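Local coordinates for cytoplasmic export protein 1 (Saccharomyces cerevisiae, PDB 3VWA) that takes part in nuclear tRNA export, binding tRNA and possibly passing aminoacylated tRNA from the export receptors at the nuclear pore to the translation machinery, at residues 436-439 with 440-443; 422-425 with 426-429; 452-455 with 456-459; 354-357 with 358-361. One frame throughout, in Å; residues are numbered along the deposited sequence.

All four contacts are turns of single helices in the all-helical, HEAT-repeat-containing part that follows the kinase-like domain of this protein. Along the chain, interaction 4 comes first, at the start of helix 355-368; interaction 2 lies near the end of helix 413-427, interaction 1 in the middle of helix 433-446 and interaction 3 at the start of helix 454-469. The last three helices are consecutive. Interactions 1 and 2, centres about 9 Å apart, touch through a probable hydrogen bond of 2.7 Å between OG1 of T439 and OG1 of T427. Interactions 3 and 4 are the most widely separated pair, about 36 Å between centres, along an elongated helical array.

Interaction 1 of 4, residues 436-439 with 440-443; sequences RTWT and VIII
The indole of W438 and the side chain of I441, one turn further along helix 433-446, meet at a slant: methyl CG2 of I441 sits 4.1 Å from CZ3 of W438. I442 reaches the same ring from its edge, near the ring plane, with CD1 4.2 Å from CE3 of W438. Two isoleucines thus meet the six-membered half of the indole near CE3 and CZ3, while NE1 makes a weak hydrogen bond to E434. I441 has CG1 anti to its carbonyl carbon (chi1 -55°), which leaves CG2 for the tryptophan and places CG1 3.4 Å from O of T437.

T439 and I443 also pass slantwise, methyl to methyl, with CG2 of T439 3.7 Å from CD1 of I443. The hydroxyl of T439 stands beside its backbone N and bonds to I435 O. The backbone here is regular: I442 N donates to W438 O over 2.8 Å, almost in line with the carbonyl, and I443 N to T439 O over 2.9 Å. Helix 394-407 packs on W438, T439 and I442, helix 474-487 on T437, V440 and I441, and helix 454-469 on V440 and I443. With an alanine in place of I441, the six-membered ring of W438 would probably lose the CG2 methyl beside CE3 and CZ3, and a gap would open toward Y482. Across these turns the side chains meet through carbon alone, while the threonine hydroxyls are satisfied by backbone carbonyls, so the match of side chains within the contact rests on apolar fit, and directional bonds, such as the salt bridge from R436 to D471, run outward.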
ATOM      1  N   ARG A 436      -0.310 -33.013  16.578  1.00 25.09           N
ATOM      2  CA  ARG A 436      -0.050 -33.366  17.996  1.00 24.03           C
ATOM      3  C   ARG A 436       1.219 -32.769  18.592  1.00 24.12           C
ATOM      4  O   ARG A 436       1.176 -32.244  19.726  1.00 21.47           O
ATOM      5  CB  ARG A 436      -0.153 -34.880  18.280  1.00 23.05           C
ATOM      6  CG  ARG A 436      -1.526 -35.451  17.782  1.00 23.05           C
ATOM      7  CD  ARG A 436      -1.912 -36.764  18.402  1.00 24.04           C
ATOM      8  NE  ARG A 436      -0.850 -37.783  18.269  1.00 30.80           N
ATOM      9  CZ  ARG A 436      -0.617 -38.536  17.192  1.00 31.03           C
ATOM     10  NH1 ARG A 436       0.374 -39.431  17.246  1.00 32.53           N
ATOM     11  NH2 ARG A 436      -1.364 -38.419  16.081  1.00 28.90           N
ATOM     12  N   THR A 437       2.318 -32.857  17.840  1.00 25.91           N
ATOM     13  CA  THR A 437       3.632 -32.320  18.215  1.00 25.67           C
ATOM     14  C   THR A 437       3.516 -30.795  18.414  1.00 28.37           C
ATOM     15  O   THR A 437       3.893 -30.257  19.480  1.00 28.08           O
ATOM     16  CB  THR A 437       4.702 -32.690  17.142  1.00 26.56           C
ATOM     17  OG1 THR A 437       4.706 -34.117  16.939  1.00 26.45           O
ATOM     18  CG2 THR A 437       6.141 -32.261  17.545  1.00 27.49           C
ATOM     19  N   TRP A 438       2.956 -30.101  17.421  1.00 27.30           N
ATOM     20  CA  TRP A 438       2.871 -28.645  17.462  1.00 24.92           C
ATOM     21  C   TRP A 438       1.884 -28.159  18.519  1.00 27.76           C
ATOM     22  O   TRP A 438       2.109 -27.100  19.114  1.00 27.12           O
ATOM     23  CB  TRP A 438       2.550 -28.041  16.091  1.00 30.28           C
ATOM     24  CG  TRP A 438       3.784 -27.790  15.278  1.00 33.93           C
ATOM     25  CD1 TRP A 438       4.357 -28.631  14.334  1.00 36.52           C
ATOM     26  CD2 TRP A 438       4.694 -26.662  15.380  1.00 38.39           C
ATOM     27  NE1 TRP A 438       5.512 -28.095  13.828  1.00 37.41           N
ATOM     28  CE2 TRP A 438       5.787 -26.928  14.429  1.00 41.38           C
ATOM     29  CE3 TRP A 438       4.747 -25.514  16.166  1.00 39.69           C
ATOM     30  CZ2 TRP A 438       6.835 -26.045  14.254  1.00 42.11           C
ATOM     31  CZ3 TRP A 438       5.825 -24.637  15.987  1.00 42.40           C
ATOM     32  CH2 TRP A 438       6.842 -24.900  15.062  1.00 41.93           C
ATOM     33  N   THR A 439       0.801 -28.901  18.761  1.00 22.77           N
ATOM     34  CA  THR A 439      -0.149 -28.471  19.780  1.00 24.92           C
ATOM     35  C   THR A 439       0.479 -28.227  21.150  1.00 27.01           C
ATOM     36  O   THR A 439       0.157 -27.239  21.816  1.00 25.34           O
ATOM     37  CB  THR A 439      -1.327 -29.469  19.966  1.00 22.73           C
ATOM     38  OG1 THR A 439      -2.037 -29.587  18.726  1.00 24.63           O
ATOM     39  CG2 THR A 439      -2.314 -28.954  21.064  1.00 22.27           C
ATOM     40  N   VAL A 440       1.363 -29.126  21.573  1.00 27.05           N
ATOM     41  CA  VAL A 440       1.986 -28.954  22.887  1.00 30.71           C
ATOM     42  C   VAL A 440       2.954 -27.726  22.955  1.00 29.32           C
ATOM     43  O   VAL A 440       3.078 -27.056  24.009  1.00 27.90           O
ATOM     44  CB  VAL A 440       2.576 -30.313  23.445  1.00 31.89           C
ATOM     45  CG1 VAL A 440       3.799 -30.789  22.675  1.00 28.10           C
ATOM     46  CG2 VAL A 440       2.917 -30.212  24.920  1.00 30.90           C
ATOM     47  N   ILE A 441       3.607 -27.459  21.830  1.00 30.19           N
ATOM     48  CA  ILE A 441       4.468 -26.273  21.606  1.00 31.49           C
ATOM     49  C   ILE A 441       3.589 -25.044  21.721  1.00 29.18           C
ATOM     50  O   ILE A 441       3.867 -24.171  22.535  1.00 29.88           O
ATOM     51  CB  ILE A 441       5.181 -26.338  20.227  1.00 29.57           C
ATOM     52  CG1 ILE A 441       5.974 -27.639  20.098  1.00 35.76           C
ATOM     53  CG2 ILE A 441       6.148 -25.182  20.017  1.00 34.63           C
ATOM     54  CD1 ILE A 441       7.176 -27.737  21.029  1.00 39.12           C
ATOM     55  N   ILE A 442       2.456 -25.033  21.004  1.00 26.84           N
ATOM     56  CA  ILE A 442       1.580 -23.839  21.016  1.00 26.21           C
ATOM     57  C   ILE A 442       0.982 -23.593  22.403  1.00 27.53           C
ATOM     58  O   ILE A 442       0.850 -22.417  22.844  1.00 25.72           O
ATOM     59  CB  ILE A 442       0.440 -23.910  19.936  1.00 24.84           C
ATOM     60  CG1 ILE A 442       0.976 -23.886  18.480  1.00 26.09           C
ATOM     61  CG2 ILE A 442      -0.551 -22.803  20.109  1.00 24.30           C
ATOM     62  CD1 ILE A 442       2.139 -22.891  18.259  1.00 23.49           C
ATOM     63  N   ILE A 443       0.562 -24.680  23.065  1.00 23.35           N
ATOM     64  CA  ILE A 443       0.033 -24.529  24.403  1.00 24.19           C
ATOM     65  C   ILE A 443       1.115 -23.938  25.376  1.00 27.78           C
ATOM     66  O   ILE A 443       0.776 -23.120  26.211  1.00 27.02           O
ATOM     67  CB  ILE A 443      -0.468 -25.856  24.985  1.00 23.38           C
ATOM     68  CG1 ILE A 443      -1.710 -26.297  24.240  1.00 22.04           C
ATOM     69  CG2 ILE A 443      -0.682 -25.718  26.510  1.00 21.80           C
ATOM     70  CD1 ILE A 443      -2.084 -27.743  24.541  1.00 23.03           C
TER

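Interaction 2 of 4, residues 422-425 with 426-429; sequences RFLA and KTQV
K426 and F423 meet near the C-terminal end of helix 413-427, in the HEAT-repeat region, where the regular alpha-helical bonding gives way to a turn. The backbone N of K426 has only weak hydrogen bonds, one to R422 O and one, at 3.1 Å, to F423 O. Its CB rests near that second carbonyl, but the aliphatic chain beyond is extended and carries the ammonium group away from the preceding turn.

T427 comes next, and its N gives F423 O a much straighter bond, 3.0 Å long with an angle of 163° at the hydrogen, in the plane of the carbonyl. Its side chain divides its two branches between neighbouring carbonyls: CG2 lies 3.4 Å from F423 O, and OG1 is 3.4 Å from L424 O. The hydroxyl stands between the backbone N and the carbonyl carbon (chi1 76°), which lets it face back to L424, but that bond is weak and unsettled; T439 is the stronger partner. L424 itself runs between helices, touching I443 and I446 on one and L401 and I404 on another.

At Q428 the backbone N donates to L424 O across 3.0 Å, more bent at 138° and tilted out of the carbonyl plane, while CB lies 3.5 Å from the same oxygen. The extended side chain delivers NE2 to A464 O, joining this turn to helix 454-469. V429 closes the turn: its N bonds to K426 O at 3.0 Å, a three-residue step, and its methyl CG1 stands 4.0 Å from A425 O.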
ATOM      1  N   ARG A 422     -10.035 -25.449  24.608  1.00 28.26           N
ATOM      2  CA  ARG A 422     -10.943 -26.572  24.201  1.00 31.09           C
ATOM      3  C   ARG A 422     -10.578 -27.058  22.807  1.00 31.55           C
ATOM      4  O   ARG A 422     -10.545 -28.266  22.556  1.00 34.93           O
ATOM      5  CB  ARG A 422     -12.444 -26.204  24.262  1.00 32.09           C
ATOM      6  CG  ARG A 422     -12.942 -25.887  25.689  1.00 33.36           C
ATOM      7  CD  ARG A 422     -14.373 -25.328  25.677  1.00 34.18           C
ATOM      8  NE  ARG A 422     -14.669 -24.648  26.954  1.00 38.59           N
ATOM      9  CZ  ARG A 422     -15.281 -25.201  28.011  1.00 33.02           C
ATOM     10  NH1 ARG A 422     -15.645 -26.455  27.982  1.00 29.34           N
ATOM     11  NH2 ARG A 422     -15.508 -24.499  29.116  1.00 31.43           N
ATOM     12  N   PHE A 423     -10.243 -26.118  21.919  1.00 30.30           N
ATOM     13  CA  PHE A 423      -9.750 -26.470  20.587  1.00 32.85           C
ATOM     14  C   PHE A 423      -8.413 -27.223  20.684  1.00 32.76           C
ATOM     15  O   PHE A 423      -8.206 -28.230  19.997  1.00 37.47           O
ATOM     16  CB  PHE A 423      -9.546 -25.209  19.730  1.00 33.34           C
ATOM     17  CG  PHE A 423     -10.818 -24.595  19.192  1.00 31.79           C
ATOM     18  CD1 PHE A 423     -11.341 -23.418  19.772  1.00 33.40           C
ATOM     19  CD2 PHE A 423     -11.464 -25.151  18.094  1.00 30.65           C
ATOM     20  CE1 PHE A 423     -12.510 -22.808  19.292  1.00 31.21           C
ATOM     21  CE2 PHE A 423     -12.645 -24.568  17.600  1.00 34.49           C
ATOM     22  CZ  PHE A 423     -13.177 -23.399  18.195  1.00 32.74           C
ATOM     23  N   LEU A 424      -7.507 -26.720  21.518  1.00 28.50           N
ATOM     24  CA  LEU A 424      -6.160 -27.292  21.600  1.00 28.31           C
ATOM     25  C   LEU A 424      -6.176 -28.685  22.226  1.00 26.35           C
ATOM     26  O   LEU A 424      -5.417 -29.535  21.815  1.00 29.73           O
ATOM     27  CB  LEU A 424      -5.187 -26.361  22.351  1.00 26.22           C
ATOM     28  CG  LEU A 424      -4.916 -25.007  21.665  1.00 28.28           C
ATOM     29  CD1 LEU A 424      -4.359 -23.959  22.624  1.00 27.22           C
ATOM     30  CD2 LEU A 424      -3.972 -25.184  20.476  1.00 25.24           C
ATOM     31  N   ALA A 425      -7.048 -28.907  23.203  1.00 24.90           N
ATOM     32  CA  ALA A 425      -7.249 -30.226  23.778  1.00 29.26           C
ATOM     33  C   ALA A 425      -7.654 -31.232  22.705  1.00 32.44           C
ATOM     34  O   ALA A 425      -7.259 -32.391  22.771  1.00 35.87           O
ATOM     35  CB  ALA A 425      -8.268 -30.188  24.905  1.00 27.58           C
ATOM     36  N   LYS A 426      -8.406 -30.779  21.699  1.00 37.88           N
ATOM     37  CA  LYS A 426      -8.757 -31.652  20.599  1.00 39.21           C
ATOM     38  C   LYS A 426      -7.602 -31.894  19.651  1.00 34.41           C
ATOM     39  O   LYS A 426      -7.317 -33.016  19.319  1.00 34.50           O
ATOM     40  CB  LYS A 426      -9.965 -31.136  19.830  1.00 44.82           C
ATOM     41  CG  LYS A 426     -10.583 -32.256  19.018  1.00 49.63           C
ATOM     42  CD  LYS A 426     -11.477 -31.766  17.892  1.00 55.26           C
ATOM     43  CE  LYS A 426     -11.644 -32.832  16.800  1.00 49.79           C
ATOM     44  NZ  LYS A 426     -11.918 -32.114  15.510  1.00 48.95           N
ATOM     45  N   THR A 427      -6.910 -30.849  19.230  1.00 31.87           N
ATOM     46  CA  THR A 427      -5.791 -31.055  18.327  1.00 30.50           C
ATOM     47  C   THR A 427      -4.617 -31.848  18.940  1.00 29.35           C
ATOM     48  O   THR A 427      -3.812 -32.379  18.238  1.00 27.57           O
ATOM     49  CB  THR A 427      -5.353 -29.733  17.631  1.00 31.17           C
ATOM     50  OG1 THR A 427      -4.613 -28.901  18.547  1.00 24.22           O
ATOM     51  CG2 THR A 427      -6.640 -29.002  17.085  1.00 28.06           C
ATOM     52  N   GLN A 428      -4.563 -31.959  20.252  1.00 30.77           N
ATOM     53  CA  GLN A 428      -3.564 -32.773  20.888  1.00 33.02           C
ATOM     54  C   GLN A 428      -3.808 -34.294  20.670  1.00 36.75           C
ATOM     55  O   GLN A 428      -2.896 -35.128  20.859  1.00 32.23           O
ATOM     56  CB  GLN A 428      -3.467 -32.393  22.379  1.00 34.06           C
ATOM     57  CG  GLN A 428      -2.326 -33.073  23.114  1.00 34.12           C
ATOM     58  CD  GLN A 428      -1.957 -32.425  24.447  1.00 36.19           C
ATOM     59  OE1 GLN A 428      -2.794 -31.803  25.139  1.00 33.32           O
ATOM     60  NE2 GLN A 428      -0.688 -32.586  24.827  1.00 30.45           N
ATOM     61  N   VAL A 429      -5.022 -34.656  20.265  1.00 36.43           N
ATOM     62  CA  VAL A 429      -5.316 -36.075  19.970  1.00 40.36           C
ATOM     63  C   VAL A 429      -5.577 -36.270  18.444  1.00 42.18           C
ATOM     64  O   VAL A 429      -6.162 -37.270  17.978  1.00 37.45           O
ATOM     65  CB  VAL A 429      -6.454 -36.614  20.899  1.00 43.18           C
ATOM     66  CG1 VAL A 429      -7.725 -35.789  20.768  1.00 39.53           C
ATOM     67  CG2 VAL A 429      -6.770 -38.072  20.600  1.00 51.29           C
TER

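Interaction 3 of 4, residues 452-455 with 456-459; sequences TSVG and NRSN
Over one face of the R457 guanidinium lies V454, its methyl CG2 3.8 Å above the plane and offset toward the rim, while CG1 of V454 comes 3.8 Å from NH2 of R457. The two side chains run alongside each other on the first turn of helix 454-469, an N-capped helix start. R457 leaves the backbone with CG anti to its N (chi1 -176°) and then bends at chi3, which folds the group over the valine; NH2 hydrogen-bonds to L490 O. An alanine at R457 would probably strip V454 of this cover and leave the L490 carbonyl without its arginine donor.

A second flat group, the amide of N456, slants across T452, with OD1 3.6 Å from CG2 of T452. The cap itself is S453: its OG accepts from N456 N at 3.0 Å, 157° at the hydrogen, satisfying an N-H that has no preceding turn to bond. Regular helical bonds take over at once, R457 N to S453 O (2.9 Å) and S458 N to V454 O. The third flat group, the amide of N459, sends OD1 to K499, while its CG stays 3.5 Å from O of G455.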
ATOM      1  N   THR A 452      -5.466 -16.424  33.874  1.00 43.59           N
ATOM      2  CA  THR A 452      -5.754 -17.190  35.090  1.00 45.43           C
ATOM      3  C   THR A 452      -4.575 -17.107  36.032  1.00 39.79           C
ATOM      4  O   THR A 452      -3.560 -16.481  35.737  1.00 39.19           O
ATOM      5  CB  THR A 452      -5.990 -18.702  34.863  1.00 43.95           C
ATOM      6  OG1 THR A 452      -5.263 -19.156  33.694  1.00 46.40           O
ATOM      7  CG2 THR A 452      -7.492 -19.004  34.842  1.00 44.63           C
ATOM      8  N   SER A 453      -4.707 -17.832  37.126  1.00 36.08           N
ATOM      9  CA  SER A 453      -3.747 -17.807  38.183  1.00 35.30           C
ATOM     10  C   SER A 453      -2.522 -18.596  37.751  1.00 37.41           C
ATOM     11  O   SER A 453      -2.557 -19.409  36.816  1.00 34.07           O
ATOM     12  CB  SER A 453      -4.369 -18.433  39.406  1.00 34.11           C
ATOM     13  OG  SER A 453      -4.699 -19.781  39.154  1.00 36.85           O
ATOM     14  N   VAL A 454      -1.424 -18.324  38.425  1.00 37.08           N
ATOM     15  CA  VAL A 454      -0.229 -19.126  38.248  1.00 35.35           C
ATOM     16  C   VAL A 454      -0.636 -20.603  38.486  1.00 30.85           C
ATOM     17  O   VAL A 454      -0.310 -21.475  37.678  1.00 29.94           O
ATOM     18  CB  VAL A 454       0.912 -18.563  39.149  1.00 32.29           C
ATOM     19  CG1 VAL A 454       2.116 -19.498  39.291  1.00 27.71           C
ATOM     20  CG2 VAL A 454       1.395 -17.240  38.584  1.00 26.73           C
ATOM     21  N   GLY A 455      -1.399 -20.857  39.550  1.00 32.62           N
ATOM     22  CA  GLY A 455      -1.844 -22.246  39.896  1.00 31.00           C
ATOM     23  C   GLY A 455      -2.482 -22.933  38.680  1.00 35.16           C
ATOM     24  O   GLY A 455      -2.131 -24.064  38.298  1.00 29.99           O
ATOM     25  N   ASN A 456      -3.410 -22.236  38.047  1.00 30.10           N
ATOM     26  CA  ASN A 456      -4.106 -22.867  36.960  1.00 33.03           C
ATOM     27  C   ASN A 456      -3.236 -22.975  35.727  1.00 28.00           C
ATOM     28  O   ASN A 456      -3.326 -23.928  34.985  1.00 24.74           O
ATOM     29  CB  ASN A 456      -5.355 -22.110  36.588  1.00 34.60           C
ATOM     30  CG  ASN A 456      -6.251 -22.924  35.684  1.00 40.77           C
ATOM     31  OD1 ASN A 456      -6.599 -22.502  34.569  1.00 41.25           O
ATOM     32  ND2 ASN A 456      -6.621 -24.116  36.158  1.00 47.02           N
ATOM     33  N   ARG A 457      -2.377 -21.994  35.530  1.00 25.11           N
ATOM     34  CA  ARG A 457      -1.409 -22.083  34.438  1.00 24.54           C
ATOM     35  C   ARG A 457      -0.607 -23.369  34.577  1.00 23.01           C
ATOM     36  O   ARG A 457      -0.396 -24.105  33.588  1.00 20.73           O
ATOM     37  CB  ARG A 457      -0.504 -20.863  34.448  1.00 24.03           C
ATOM     38  CG  ARG A 457       0.487 -20.772  33.320  1.00 22.11           C
ATOM     39  CD  ARG A 457       1.377 -19.570  33.581  1.00 30.14           C
ATOM     40  NE  ARG A 457       2.406 -19.810  34.626  1.00 31.35           N
ATOM     41  CZ  ARG A 457       3.122 -18.830  35.164  1.00 30.63           C
ATOM     42  NH1 ARG A 457       2.894 -17.593  34.760  1.00 31.45           N
ATOM     43  NH2 ARG A 457       4.043 -19.073  36.100  1.00 27.69           N
ATOM     44  N   SER A 458      -0.125 -23.595  35.805  1.00 25.01           N
ATOM     45  CA  SER A 458       0.563 -24.859  36.178  1.00 27.61           C
ATOM     46  C   SER A 458      -0.242 -26.102  35.882  1.00 26.28           C
ATOM     47  O   SER A 458       0.296 -27.074  35.332  1.00 24.66           O
ATOM     48  CB  SER A 458       0.991 -24.865  37.651  1.00 25.88           C
ATOM     49  OG  SER A 458       2.109 -24.007  37.817  1.00 24.71           O
ATOM     50  N   ASN A 459      -1.518 -26.099  36.251  1.00 27.18           N
ATOM     51  CA  ASN A 459      -2.405 -27.256  35.925  1.00 27.90           C
ATOM     52  C   ASN A 459      -2.578 -27.474  34.432  1.00 25.45           C
ATOM     53  O   ASN A 459      -2.538 -28.570  33.969  1.00 26.98           O
ATOM     54  CB  ASN A 459      -3.804 -27.070  36.543  1.00 34.07           C
ATOM     55  CG  ASN A 459      -3.774 -27.155  38.038  1.00 38.15           C
ATOM     56  OD1 ASN A 459      -2.788 -27.646  38.606  1.00 45.80           O
ATOM     57  ND2 ASN A 459      -4.851 -26.698  38.700  1.00 39.83           N
TER

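Interaction 4 of 4, residues 354-357 with 358-361; sequences DRQV and RFLL
R358 N to D354 O at 3.2 Å and F359 N to R355 O at 2.9 Å open the regular bonding of helix 355-368; L361 N continues it to V357 O in the carbonyl plane, whereas L360 N reaches Q356 O over a longer 3.3 Å from above the plane of the Q356 carbonyl. D354 is the N-cap, its OD1 accepting a weak bond from V357 N at 3.5 Å.

R355 and Q356 both lie against the ring of F359. R355 runs alongside it, pointing the same way, with CG 3.8 Å from CE2 of F359; its guanidinium is turned nearly square to the ring and goes on to a salt bridge with D391. Q356 comes across obliquely. Its chain, bent at chi2 (-43°), folds the amide back until OE1 is 3.7 Å from CD2 of F359 and NE2 3.8 Å from CE2 of F359, the amide and ring planes 34° apart. On another side of the helix V357 and L361 run side by side, CG1 of V357 3.9 Å from CD1 of L361.

R358, bent twice, sends NH1 to F350 O at the end of helix 342-351, the helix that L361 also touches. Helix 394-407 packs on R355, R358 and F359, and helix 321-335 receives Q356, V357 and L360, so these first two turns pack against three other helices of the all-helical region.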
ATOM      1  N   ASP A 354     -13.067 -21.797   0.317  1.00 47.18           N
ATOM      2  CA  ASP A 354     -11.875 -22.238  -0.418  1.00 44.85           C
ATOM      3  C   ASP A 354     -10.581 -22.362   0.423  1.00 35.90           C
ATOM      4  O   ASP A 354     -10.137 -21.410   1.024  1.00 33.35           O
ATOM      5  CB  ASP A 354     -11.598 -21.361  -1.629  1.00 46.16           C
ATOM      6  CG  ASP A 354     -10.798 -22.092  -2.663  1.00 49.23           C
ATOM      7  OD1 ASP A 354      -9.637 -21.742  -2.923  1.00 57.22           O
ATOM      8  OD2 ASP A 354     -11.329 -23.084  -3.180  1.00 56.43           O
ATOM      9  N   ARG A 355      -9.986 -23.537   0.391  1.00 31.87           N
ATOM     10  CA  ARG A 355      -8.795 -23.903   1.157  1.00 33.29           C
ATOM     11  C   ARG A 355      -7.565 -23.111   0.731  1.00 32.72           C
ATOM     12  O   ARG A 355      -6.779 -22.678   1.549  1.00 37.40           O
ATOM     13  CB  ARG A 355      -8.521 -25.369   0.855  1.00 38.33           C
ATOM     14  CG  ARG A 355      -7.750 -26.151   1.883  1.00 41.06           C
ATOM     15  CD  ARG A 355      -8.792 -26.878   2.687  1.00 43.71           C
ATOM     16  NE  ARG A 355      -9.069 -28.205   2.186  1.00 39.38           N
ATOM     17  CZ  ARG A 355     -10.148 -28.924   2.493  1.00 44.04           C
ATOM     18  NH1 ARG A 355     -10.300 -30.136   1.960  1.00 46.59           N
ATOM     19  NH2 ARG A 355     -11.083 -28.446   3.315  1.00 43.18           N
ATOM     20  N   GLN A 356      -7.393 -22.941  -0.570  1.00 31.55           N
ATOM     21  CA  GLN A 356      -6.253 -22.225  -1.098  1.00 31.08           C
ATOM     22  C   GLN A 356      -6.295 -20.713  -0.774  1.00 29.01           C
ATOM     23  O   GLN A 356      -5.257 -20.048  -0.661  1.00 26.48           O
ATOM     24  CB  GLN A 356      -6.185 -22.502  -2.615  1.00 32.68           C
ATOM     25  CG  GLN A 356      -5.825 -23.966  -2.931  1.00 34.63           C
ATOM     26  CD  GLN A 356      -4.694 -24.541  -2.050  1.00 37.15           C
ATOM     27  OE1 GLN A 356      -3.607 -23.946  -1.906  1.00 44.28           O
ATOM     28  NE2 GLN A 356      -4.943 -25.726  -1.474  1.00 37.52           N
ATOM     29  N   VAL A 357      -7.505 -20.176  -0.665  1.00 25.58           N
ATOM     30  CA  VAL A 357      -7.702 -18.846  -0.179  1.00 27.35           C
ATOM     31  C   VAL A 357      -7.212 -18.727   1.276  1.00 28.43           C
ATOM     32  O   VAL A 357      -6.446 -17.833   1.615  1.00 27.11           O
ATOM     33  CB  VAL A 357      -9.196 -18.412  -0.251  1.00 27.49           C
ATOM     34  CG1 VAL A 357      -9.420 -17.129   0.519  1.00 25.62           C
ATOM     35  CG2 VAL A 357      -9.635 -18.195  -1.710  1.00 31.71           C
ATOM     36  N   ARG A 358      -7.733 -19.604   2.118  1.00 29.57           N
ATOM     37  CA  ARG A 358      -7.435 -19.617   3.529  1.00 30.81           C
ATOM     38  C   ARG A 358      -5.909 -19.804   3.777  1.00 29.34           C
ATOM     39  O   ARG A 358      -5.350 -19.098   4.602  1.00 27.33           O
ATOM     40  CB  ARG A 358      -8.245 -20.709   4.234  1.00 27.24           C
ATOM     41  CG  ARG A 358      -7.897 -20.838   5.714  1.00 31.00           C
ATOM     42  CD  ARG A 358      -8.274 -19.586   6.503  1.00 30.17           C
ATOM     43  NE  ARG A 358      -9.732 -19.392   6.565  1.00 30.30           N
ATOM     44  CZ  ARG A 358     -10.573 -20.022   7.401  1.00 34.78           C
ATOM     45  NH1 ARG A 358     -11.889 -19.715   7.396  1.00 32.18           N
ATOM     46  NH2 ARG A 358     -10.104 -20.928   8.270  1.00 28.62           N
ATOM     47  N   PHE A 359      -5.233 -20.698   3.053  1.00 28.31           N
ATOM     48  CA  PHE A 359      -3.749 -20.745   3.183  1.00 29.69           C
ATOM     49  C   PHE A 359      -3.140 -19.339   2.886  1.00 29.68           C
ATOM     50  O   PHE A 359      -2.196 -18.861   3.544  1.00 25.40           O
ATOM     51  CB  PHE A 359      -3.159 -21.745   2.184  1.00 30.42           C
ATOM     52  CG  PHE A 359      -3.257 -23.209   2.603  1.00 32.45           C
ATOM     53  CD1 PHE A 359      -2.595 -23.687   3.750  1.00 32.37           C
ATOM     54  CD2 PHE A 359      -3.964 -24.132   1.805  1.00 29.19           C
ATOM     55  CE1 PHE A 359      -2.660 -25.049   4.091  1.00 30.45           C
ATOM     56  CE2 PHE A 359      -4.053 -25.476   2.169  1.00 28.91           C
ATOM     57  CZ  PHE A 359      -3.386 -25.934   3.303  1.00 29.48           C
ATOM     58  N   LEU A 360      -3.678 -18.669   1.859  1.00 25.52           N
ATOM     59  CA  LEU A 360      -3.106 -17.377   1.506  1.00 26.31           C
ATOM     60  C   LEU A 360      -3.298 -16.365   2.665  1.00 27.81           C
ATOM     61  O   LEU A 360      -2.355 -15.592   2.976  1.00 22.96           O
ATOM     62  CB  LEU A 360      -3.694 -16.846   0.202  1.00 23.79           C
ATOM     63  CG  LEU A 360      -3.283 -15.442  -0.182  1.00 26.14           C
ATOM     64  CD1 LEU A 360      -1.760 -15.162  -0.375  1.00 21.75           C
ATOM     65  CD2 LEU A 360      -4.090 -15.099  -1.415  1.00 24.07           C
ATOM     66  N   LEU A 361      -4.502 -16.383   3.271  1.00 22.94           N
ATOM     67  CA  LEU A 361      -4.861 -15.457   4.325  1.00 26.38           C
ATOM     68  C   LEU A 361      -4.054 -15.746   5.594  1.00 26.03           C
ATOM     69  O   LEU A 361      -3.670 -14.837   6.332  1.00 27.22           O
ATOM     70  CB  LEU A 361      -6.350 -15.635   4.691  1.00 26.48           C
ATOM     71  CG  LEU A 361      -7.409 -15.185   3.689  1.00 27.25           C
ATOM     72  CD1 LEU A 361      -8.795 -15.692   4.090  1.00 24.28           C
ATOM     73  CD2 LEU A 361      -7.376 -13.665   3.576  1.00 23.41           C
TER